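PDB 6MPR: malonate decarboxylase subunit alpha from Acinetobacter baumannii ATCC 17978, which probably transfers acyl carrier protein from its acetyl thioester to malonate, forming the malonyl thioester that the malonate decarboxylase complex then decarboxylates. Local coordinates for residues D73-S78 / Y221-D226; V63-N68 / L160-M165; A166-N171 / N200-D205. One frame throughout, in Å; residues are numbered along the deposited sequence. Where two conformers were deposited one is given.

Interaction 1 (D73-S78 / Y221-D226); sequences DFLSRS and YVVVAD
F74 lies where helix 73-79 passes the end of strand 221-224, and its ring packs against V223 of the strand and against A225 and D226 of the chain that leaves it. The short helix and strand axes run almost perpendicular, 95° apart. This is helix-on-sheet packing in a parallel alpha/beta domain. With CG anti to the backbone N (chi1 176°), the ring is swung out across the loop. One face receives CA of A225, a CH-pi contact 4.1 Å from the F74 ring centroid, and the backbone N of D226 joins it there, while S78 OG lies over the opposite face. The ring edge points at the methyls of V223, with F74 CE2 3.8 Å from V223 CG2. L75 adds CD2, which slides past V223 CG1 at 3.9 Å. A flat ring and a beta-branched valine suit this tight inner part, which is buried, and the small A225 lets the loop pass close to the helix.

The outer side is polar and opens to solvent at D226, whose carboxylate turns from the ring to R77. R77, its chain bent at chi3, meets the D226 carboxylate end-on: NH1 bonds OD2 of D226 at 2.8 Å and NH2 bonds OD1 of D226 at 2.9 Å, the second nearly straight at 176°. Both oxygens use their syn lone pairs, and the two flat groups are nearly coplanar. R77 NE and NH2 also converge on a single atom, D73 OD2, one helical turn back, and D73 OD1 accepts from Y230 N. NH2 of R77 therefore serves both acids. The chemistry implies an arginine fixed in rotation by two carboxylates, whose positive charge should ease the repulsion between them while tying the loop to the helix.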
loop_
_atom_site.group_PDB
_atom_site.type_symbol
_atom_site.label_atom_id
_atom_site.label_comp_id
_atom_site.label_asym_id
_atom_site.label_seq_id
_atom_site.Cartn_x
_atom_site.Cartn_y
_atom_site.Cartn_z
ATOM N N ASP A 73 2.897 -3.193 -26.336
ATOM C CA ASP A 73 2.896 -2.257 -27.463
ATOM C C ASP A 73 2.177 -2.802 -28.690
ATOM O O ASP A 73 1.690 -2.015 -29.512
ATOM C CB ASP A 73 4.326 -1.845 -27.823
ATOM C CG ASP A 73 5.148 -2.978 -28.399
ATOM O OD1 ASP A 73 5.444 -3.962 -27.670
ATOM O OD2 ASP A 73 5.494 -2.892 -29.598
ATOM N N PHE A 74 2.087 -4.124 -28.835
ATOM C CA PHE A 74 1.235 -4.672 -29.887
ATOM C C PHE A 74 -0.224 -4.307 -29.641
ATOM O O PHE A 74 -0.931 -3.877 -30.565
ATOM C CB PHE A 74 1.425 -6.185 -29.962
ATOM C CG PHE A 74 0.536 -6.873 -30.948
ATOM C CD1 PHE A 74 0.631 -6.599 -32.305
ATOM C CD2 PHE A 74 -0.373 -7.815 -30.520
ATOM C CE1 PHE A 74 -0.184 -7.262 -33.222
ATOM C CE2 PHE A 74 -1.196 -8.466 -31.421
ATOM C CZ PHE A 74 -1.094 -8.191 -32.774
ATOM N N LEU A 75 -0.684 -4.426 -28.395
ATOM C CA LEU A 75 -2.075 -4.075 -28.103
ATOM C C LEU A 75 -2.310 -2.574 -28.231
ATOM O O LEU A 75 -3.345 -2.155 -28.760
ATOM C CB LEU A 75 -2.479 -4.565 -26.705
ATOM C CG LEU A 75 -2.472 -6.080 -26.490
ATOM C CD1 LEU A 75 -2.908 -6.452 -25.050
ATOM C CD2 LEU A 75 -3.328 -6.784 -27.533
ATOM N N SER A 76 -1.362 -1.749 -27.772
ATOM C CA SER A 76 -1.556 -0.305 -27.879
ATOM C C SER A 76 -1.492 0.160 -29.331
ATOM O O SER A 76 -2.311 0.987 -29.744
ATOM C CB SER A 76 -0.545 0.449 -27.005
ATOM O OG SER A 76 0.796 0.139 -27.349
ATOM N N ARG A 77 -0.551 -0.368 -30.131
ATOM C CA ARG A 77 -0.515 -0.012 -31.550
ATOM C C ARG A 77 -1.789 -0.465 -32.251
ATOM O O ARG A 77 -2.314 0.241 -33.127
ATOM C CB ARG A 77 0.716 -0.621 -32.238
ATOM C CG ARG A 77 2.044 0.052 -31.881
ATOM C CD ARG A 77 3.228 -0.561 -32.650
ATOM N NE ARG A 77 3.763 -1.765 -32.004
ATOM C CZ ARG A 77 3.608 -2.999 -32.487
ATOM N NH1 ARG A 77 2.940 -3.197 -33.616
ATOM N NH2 ARG A 77 4.128 -4.043 -31.849
ATOM N N SER A 78 -2.306 -1.639 -31.870
ATOM C CA SER A 78 -3.526 -2.146 -32.491
ATOM C C SER A 78 -4.728 -1.308 -32.083
ATOM O O SER A 78 -5.558 -0.946 -32.924
ATOM C CB SER A 78 -3.744 -3.623 -32.125
ATOM O OG SER A 78 -2.711 -4.475 -32.622
ATOM N N TYR A 221 -8.537 -13.669 -22.977
ATOM C CA TYR A 221 -7.917 -13.970 -24.259
ATOM C C TYR A 221 -6.424 -13.705 -24.213
ATOM O O TYR A 221 -5.955 -12.827 -23.481
ATOM C CB TYR A 221 -8.500 -13.139 -25.396
ATOM C CG TYR A 221 -9.957 -13.402 -25.669
ATOM C CD1 TYR A 221 -10.361 -14.473 -26.462
ATOM C CD2 TYR A 221 -10.918 -12.572 -25.134
ATOM C CE1 TYR A 221 -11.726 -14.707 -26.710
ATOM C CE2 TYR A 221 -12.259 -12.788 -25.369
ATOM C CZ TYR A 221 -12.660 -13.855 -26.151
ATOM O OH TYR A 221 -14.008 -14.030 -26.372
ATOM N N VAL A 222 -5.682 -14.459 -25.031
ATOM C CA VAL A 222 -4.273 -14.182 -25.272
ATOM C C VAL A 222 -4.083 -13.995 -26.775
ATOM O O VAL A 222 -4.876 -14.473 -27.588
ATOM C CB VAL A 222 -3.333 -15.288 -24.734
ATOM C CG1 VAL A 222 -3.530 -15.486 -23.233
ATOM C CG2 VAL A 222 -3.537 -16.597 -25.498
ATOM N N VAL A 223 -3.028 -13.265 -27.136
ATOM C CA VAL A 223 -2.656 -13.069 -28.534
ATOM C C VAL A 223 -1.137 -13.041 -28.605
ATOM O O VAL A 223 -0.488 -12.421 -27.763
ATOM C CB VAL A 223 -3.270 -11.775 -29.118
ATOM C CG1 VAL A 223 -2.730 -10.519 -28.397
ATOM C CG2 VAL A 223 -3.000 -11.678 -30.612
ATOM N N VAL A 224 -0.567 -13.747 -29.581
ATOM C CA VAL A 224 0.871 -13.689 -29.818
ATOM C C VAL A 224 1.188 -12.355 -30.484
ATOM O O VAL A 224 0.628 -12.024 -31.537
ATOM C CB VAL A 224 1.334 -14.872 -30.683
ATOM C CG1 VAL A 224 2.837 -14.774 -30.975
ATOM C CG2 VAL A 224 1.020 -16.179 -29.993
ATOM N N ALA A 225 2.078 -11.576 -29.870
ATOM C CA ALA A 225 2.394 -10.259 -30.408
ATOM C C ALA A 225 3.145 -10.390 -31.729
ATOM O O ALA A 225 3.806 -11.400 -31.991
ATOM C CB ALA A 225 3.232 -9.463 -29.411
ATOM N N ASP A 226 3.049 -9.350 -32.566
ATOM C CA ASP A 226 3.785 -9.369 -33.825
ATOM C C ASP A 226 5.282 -9.354 -33.580
ATOM O O ASP A 226 6.051 -9.784 -34.446
ATOM C CB ASP A 226 3.379 -8.191 -34.730
ATOM C CG ASP A 226 3.460 -6.821 -34.027
ATOM O OD1 ASP A 226 3.729 -6.756 -32.810
ATOM O OD2 ASP A 226 3.224 -5.798 -34.715
#

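Interaction 2 (V63-N68 / L160-M165); sequences VLEGNN and LSAGFM
E65 OE2 is hydrogen-bonded to two hydroxyls: OG of S161, at 2.8 Å in the S161 conformer described, and OG of S181 at the start of helix 181-189. S161 OG arrives from well above the carboxylate plane, 76° out of it. The other oxygen, E65 OE1, takes the backbone N of A162 at 3.1 Å, again from above the plane. In the N67 conformer given, ND2 makes a weak bond to OE1 as well as bonding K70 O. The E65 chain is extended beyond CG, a length that lets its carboxylate pass alongside S161 and reach the next peptide N-H. Serine suits its place because it brings a hydroxyl on a short side chain, and A162 takes up little room beside the acid. Together with S181, these groups offer the buried carboxylate several partners.

At the bridge itself, the backbones pair as parallel strands. L160 is the residue whose N and O both face across: its N bonds V63 O at 2.8 Å, and its O accepts from E65 N at 3.0 Å, with L64 as its bridge partner. L64 and L160 turn to the same face of the sheet, where L64 CD1 touches L160 CB at 3.8 Å. Past this bridge the first chain departs from strand form through a cis peptide between E65 and G66. G66 adopts a positive phi of 92°, which glycine tolerates easily.

The paired strands 61-64 and 158-163 are neighbours inside the larger parallel sheet, with strand 90-94 beyond the first and strand 194-199 beyond the second. Helix 73-79 packs on the leucine face through L75, S76 and L79, while helix 181-189 lies against V63, E65 and S161 through L184 and I185.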
loop_
_atom_site.group_PDB
_atom_site.type_symbol
_atom_site.label_atom_id
_atom_site.label_comp_id
_atom_site.label_asym_id
_atom_site.label_seq_id
_atom_site.Cartn_x
_atom_site.Cartn_y
_atom_site.Cartn_z
ATOM N N VAL A 63 -7.679 -0.244 -18.943
ATOM C CA VAL A 63 -6.305 -0.246 -18.452
ATOM C C VAL A 63 -5.407 -0.735 -19.578
ATOM O O VAL A 63 -5.657 -1.796 -20.158
ATOM C CB VAL A 63 -6.179 -1.153 -17.220
ATOM C CG1 VAL A 63 -4.706 -1.354 -16.836
ATOM C CG2 VAL A 63 -6.971 -0.564 -16.036
ATOM N N LEU A 64 -4.348 0.017 -19.870
ATOM C CA LEU A 64 -3.420 -0.316 -20.945
ATOM C C LEU A 64 -2.018 -0.232 -20.373
ATOM O O LEU A 64 -1.645 0.803 -19.807
ATOM C CB LEU A 64 -3.568 0.642 -22.138
ATOM C CG LEU A 64 -2.522 0.533 -23.260
ATOM C CD1 LEU A 64 -2.552 -0.857 -23.852
ATOM C CD2 LEU A 64 -2.796 1.571 -24.346
ATOM N N GLU A 65 -1.260 -1.321 -20.475
ATOM C CA GLU A 65 0.131 -1.329 -20.032
ATOM C C GLU A 65 1.031 -0.771 -21.132
ATOM O O GLU A 65 1.010 -1.275 -22.257
ATOM C CB GLU A 65 0.562 -2.756 -19.684
ATOM C CG GLU A 65 -0.125 -3.358 -18.456
ATOM C CD GLU A 65 0.366 -4.766 -18.161
ATOM O OE1 GLU A 65 1.248 -5.262 -18.889
ATOM O OE2 GLU A 65 -0.150 -5.392 -17.222
ATOM N N GLY A 66 1.774 0.291 -20.837
ATOM C CA GLY A 66 1.483 1.151 -19.704
ATOM C C GLY A 66 2.123 0.891 -18.347
ATOM O O GLY A 66 1.846 1.623 -17.391
ATOM N N ASN A 67 2.940 -0.149 -18.215
ATOM C CA ASN A 67 3.800 -0.281 -17.044
ATOM C C ASN A 67 4.918 0.745 -17.137
ATOM O O ASN A 67 5.162 1.335 -18.192
ATOM C CB ASN A 67 4.455 -1.666 -16.945
ATOM C CG ASN A 67 3.472 -2.812 -16.900
ATOM O OD1 ASN A 67 2.900 -3.116 -15.854
ATOM N ND2 ASN A 67 3.334 -3.512 -18.019
ATOM N N ASN A 68 5.653 0.926 -16.043
ATOM C CA ASN A 68 6.786 1.837 -16.126
ATOM C C ASN A 68 7.810 1.356 -17.149
ATOM O O ASN A 68 8.393 2.174 -17.875
ATOM C CB ASN A 68 7.455 2.030 -14.773
ATOM C CG ASN A 68 8.588 3.057 -14.840
ATOM O OD1 ASN A 68 8.348 4.269 -14.801
ATOM N ND2 ASN A 68 9.816 2.577 -14.980
ATOM N N LEU A 160 -5.574 -4.487 -20.864
ATOM C CA LEU A 160 -4.695 -4.854 -21.980
ATOM C C LEU A 160 -3.279 -4.950 -21.423
ATOM O O LEU A 160 -2.666 -3.930 -21.078
ATOM C CB LEU A 160 -4.775 -3.817 -23.101
ATOM C CG LEU A 160 -6.166 -3.502 -23.651
ATOM C CD1 LEU A 160 -6.057 -2.375 -24.706
ATOM C CD2 LEU A 160 -6.784 -4.766 -24.241
ATOM N N SER A 161 -2.762 -6.176 -21.317
ATOM C CA SER A 161 -1.519 -6.440 -20.603
ATOM C C SER A 161 -0.587 -7.269 -21.470
ATOM O O SER A 161 -0.949 -7.727 -22.554
ATOM C CB SER A 161 -1.775 -7.175 -19.274
ATOM O OG SER A 161 -2.478 -6.362 -18.362
ATOM N N ALA A 162 0.643 -7.458 -20.987
ATOM C CA ALA A 162 1.659 -8.205 -21.722
ATOM C C ALA A 162 2.387 -9.204 -20.832
ATOM O O ALA A 162 2.601 -8.958 -19.641
ATOM C CB ALA A 162 2.700 -7.260 -22.337
ATOM N N GLY A 163 2.820 -10.317 -21.446
ATOM C CA GLY A 163 3.637 -11.301 -20.767
ATOM C C GLY A 163 4.592 -11.985 -21.730
ATOM O O GLY A 163 4.570 -11.749 -22.939
ATOM N N PHE A 164 5.452 -12.840 -21.172
ATOM C CA PHE A 164 6.408 -13.578 -21.996
ATOM C C PHE A 164 5.736 -14.732 -22.721
ATOM O O PHE A 164 5.964 -14.943 -23.918
ATOM C CB PHE A 164 7.552 -14.119 -21.136
ATOM C CG PHE A 164 8.573 -13.089 -20.767
ATOM C CD1 PHE A 164 9.511 -12.660 -21.698
ATOM C CD2 PHE A 164 8.614 -12.561 -19.483
ATOM C CE1 PHE A 164 10.465 -11.711 -21.357
ATOM C CE2 PHE A 164 9.555 -11.604 -19.144
ATOM C CZ PHE A 164 10.488 -11.191 -20.071
ATOM N N MET A 165 4.922 -15.506 -22.006
ATOM C CA MET A 165 4.441 -16.768 -22.552
ATOM C C MET A 165 3.047 -17.056 -22.016
ATOM O O MET A 165 2.722 -16.704 -20.878
ATOM C CB MET A 165 5.420 -17.901 -22.196
ATOM C CG MET A 165 5.118 -19.230 -22.822
ATOM S SD MET A 165 6.360 -20.456 -22.334
ATOM C CE MET A 165 7.550 -20.262 -23.667
#

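Interaction 3 (A166-N171 / N200-D205); sequences ADRQGN and NELVDD
A166 pairs with L202 as the parallel bridge of a small mixed sheet, just before the chain enters an Asx turn and a type I beta turn, D167 to G170, that lead to strand 172-173. The backbone bonds come first: A166 N donates to E201 O at 3.1 Å, and V203 N donates to A166 O at 2.8 Å. A further CA-H...O contact sets D167 CA 3.2 Å from V203 O.

Side-chain hydrogen bonds shape the turn. CG of D167 sits between its backbone N and carbonyl carbon (chi1 69°), bringing OD1 back over the turn, where Q169 N reaches it at 2.9 Å and the N atoms of G170 and N171 bond it weakly. N171 ND2 holds D167 OD2 from the syn side. Aspartate fits because its short arm can serve several donors, and G170 takes up the positive phi that follows.

Packing is provided by L202, which makes an apolar contact with A166 CB through CD1 and lays CD2 over one face of the R168 guanidinium, the two side chains crossing at about a right angle.

Charge pairing lies on the exposed side. R168, extended from CG to NE, runs beside D204, and NE bonds D204 OD1 at 3.1 Å with an angle of 167°. A water completes a bridge, accepting from R168 NH2 at 3.0 Å and donating to D204 OD1 at 2.7 Å.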
loop_
_atom_site.group_PDB
_atom_site.type_symbol
_atom_site.label_atom_id
_atom_site.label_comp_id
_atom_site.label_asym_id
_atom_site.label_seq_id
_atom_site.Cartn_x
_atom_site.Cartn_y
_atom_site.Cartn_z
ATOM N N ALA A 166 2.214 -17.655 -22.858
ATOM C CA ALA A 166 0.925 -18.174 -22.429
ATOM C C ALA A 166 0.767 -19.592 -22.945
ATOM O O ALA A 166 1.318 -19.955 -23.988
ATOM C CB ALA A 166 -0.249 -17.329 -22.930
ATOM N N ASP A 167 0.009 -20.393 -22.203
ATOM C CA ASP A 167 -0.461 -21.657 -22.743
ATOM C C ASP A 167 -1.838 -21.415 -23.368
ATOM O O ASP A 167 -2.336 -20.289 -23.386
ATOM C CB ASP A 167 -0.472 -22.735 -21.663
ATOM C CG ASP A 167 -1.531 -22.506 -20.589
ATOM O OD1 ASP A 167 -2.412 -21.631 -20.734
ATOM O OD2 ASP A 167 -1.474 -23.225 -19.575
ATOM N N ARG A 168 -2.477 -22.475 -23.860
ATOM C CA ARG A 168 -3.742 -22.294 -24.564
ATOM C C ARG A 168 -4.941 -22.188 -23.628
ATOM O O ARG A 168 -6.071 -22.014 -24.103
ATOM C CB ARG A 168 -3.946 -23.418 -25.578
ATOM C CG ARG A 168 -2.911 -23.379 -26.683
ATOM C CD ARG A 168 -3.229 -24.380 -27.771
ATOM N NE ARG A 168 -2.322 -24.237 -28.897
ATOM C CZ ARG A 168 -2.557 -23.456 -29.948
ATOM N NH1 ARG A 168 -3.674 -22.735 -30.003
ATOM N NH2 ARG A 168 -1.671 -23.388 -30.933
ATOM N N GLN A 169 -4.723 -22.265 -22.323
ATOM C CA GLN A 169 -5.774 -21.971 -21.361
ATOM C C GLN A 169 -5.775 -20.512 -20.924
ATOM O O GLN A 169 -6.762 -20.057 -20.340
ATOM C CB GLN A 169 -5.627 -22.869 -20.131
ATOM C CG GLN A 169 -6.097 -24.291 -20.350
ATOM C CD GLN A 169 -7.600 -24.364 -20.485
ATOM O OE1 GLN A 169 -8.322 -24.237 -19.499
ATOM N NE2 GLN A 169 -8.082 -24.544 -21.712
ATOM N N GLY A 170 -4.695 -19.779 -21.181
ATOM C CA GLY A 170 -4.567 -18.414 -20.714
ATOM C C GLY A 170 -3.741 -18.223 -19.459
ATOM O O GLY A 170 -3.711 -17.110 -18.929
ATOM N N ASN A 171 -3.094 -19.272 -18.949
ATOM C CA ASN A 171 -2.062 -19.077 -17.932
ATOM C C ASN A 171 -0.920 -18.243 -18.511
ATOM O O ASN A 171 -0.468 -18.496 -19.627
ATOM C CB ASN A 171 -1.518 -20.426 -17.459
ATOM C CG ASN A 171 -2.539 -21.241 -16.692
ATOM O OD1 ASN A 171 -2.990 -20.837 -15.616
ATOM N ND2 ASN A 171 -2.877 -22.420 -17.220
ATOM N N ASN A 200 4.784 -13.012 -25.942
ATOM C CA ASN A 200 5.845 -13.196 -26.929
ATOM C C ASN A 200 5.762 -14.562 -27.592
ATOM O O ASN A 200 6.075 -14.687 -28.782
ATOM C CB ASN A 200 7.222 -13.030 -26.289
ATOM C CG ASN A 200 7.469 -11.621 -25.802
ATOM O OD1 ASN A 200 6.672 -10.715 -26.061
ATOM N ND2 ASN A 200 8.568 -11.426 -25.096
ATOM N N GLU A 201 5.339 -15.583 -26.842
ATOM C CA GLU A 201 5.305 -16.970 -27.293
ATOM C C GLU A 201 4.055 -17.669 -26.775
ATOM O O GLU A 201 3.633 -17.448 -25.637
ATOM C CB GLU A 201 6.507 -17.748 -26.761
ATOM C CG GLU A 201 7.793 -17.574 -27.481
ATOM C CD GLU A 201 8.843 -18.459 -26.853
ATOM O OE1 GLU A 201 9.382 -18.071 -25.796
ATOM O OE2 GLU A 201 9.079 -19.566 -27.380
ATOM N N LEU A 202 3.505 -18.565 -27.590
ATOM C CA LEU A 202 2.407 -19.432 -27.186
ATOM C C LEU A 202 2.896 -20.873 -27.095
ATOM O O LEU A 202 3.546 -21.364 -28.025
ATOM C CB LEU A 202 1.252 -19.347 -28.190
ATOM C CG LEU A 202 -0.008 -20.163 -27.910
ATOM C CD1 LEU A 202 -0.783 -19.563 -26.753
ATOM C CD2 LEU A 202 -0.874 -20.231 -29.164
ATOM N N VAL A 203 2.580 -21.546 -25.983
ATOM C CA VAL A 203 2.814 -22.978 -25.830
ATOM C C VAL A 203 1.469 -23.684 -25.652
ATOM O O VAL A 203 0.428 -23.053 -25.473
ATOM C CB VAL A 203 3.762 -23.302 -24.655
ATOM C CG1 VAL A 203 5.102 -22.643 -24.859
ATOM C CG2 VAL A 203 3.149 -22.873 -23.353
ATOM N N ASP A 204 1.496 -25.020 -25.734
ATOM C CA ASP A 204 0.249 -25.776 -25.638
ATOM C C ASP A 204 -0.178 -26.007 -24.194
ATOM O O ASP A 204 -1.362 -25.858 -23.869
ATOM C CB ASP A 204 0.377 -27.119 -26.360
ATOM C CG ASP A 204 0.673 -26.963 -27.831
ATOM O OD1 ASP A 204 0.202 -25.978 -28.425
ATOM O OD2 ASP A 204 1.376 -27.829 -28.398
ATOM N N ASP A 205 0.753 -26.369 -23.310
ATOM C CA ASP A 205 0.378 -26.877 -22.002
ATOM C C ASP A 205 1.051 -26.072 -20.908
ATOM O O ASP A 205 2.144 -25.540 -21.098
ATOM C CB ASP A 205 0.744 -28.355 -21.839
ATOM C CG ASP A 205 0.205 -28.939 -20.547
ATOM O OD1 ASP A 205 -1.028 -29.119 -20.440
ATOM O OD2 ASP A 205 1.011 -29.196 -19.630
HETATM O O HOH W 1 1.017 -24.657 -30.603
#

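Interactions 1 and 2 have centres about 9 Å apart and share the larger parallel sheet. Helix 73-79, part of interaction 1, follows strand 61-64 and also packs on interaction 2: L75 CD1 lies 3.8 Å from L160 CB. Their segments alternate along the chain, so the two contacts cross in sequence. Interaction 3, whose centre is about 14 Å from that of interaction 1 and 16 Å from that of interaction 2, belongs to the small sheet. It follows interaction 2 in sequence and is nested within the loop closed by interaction 1. M165 leads directly into A166, and V222 CG1 touches A166 CB at 3.8 Å. The small sheet thus continues from the ends of strands 158-163 and 194-199, making one connected region.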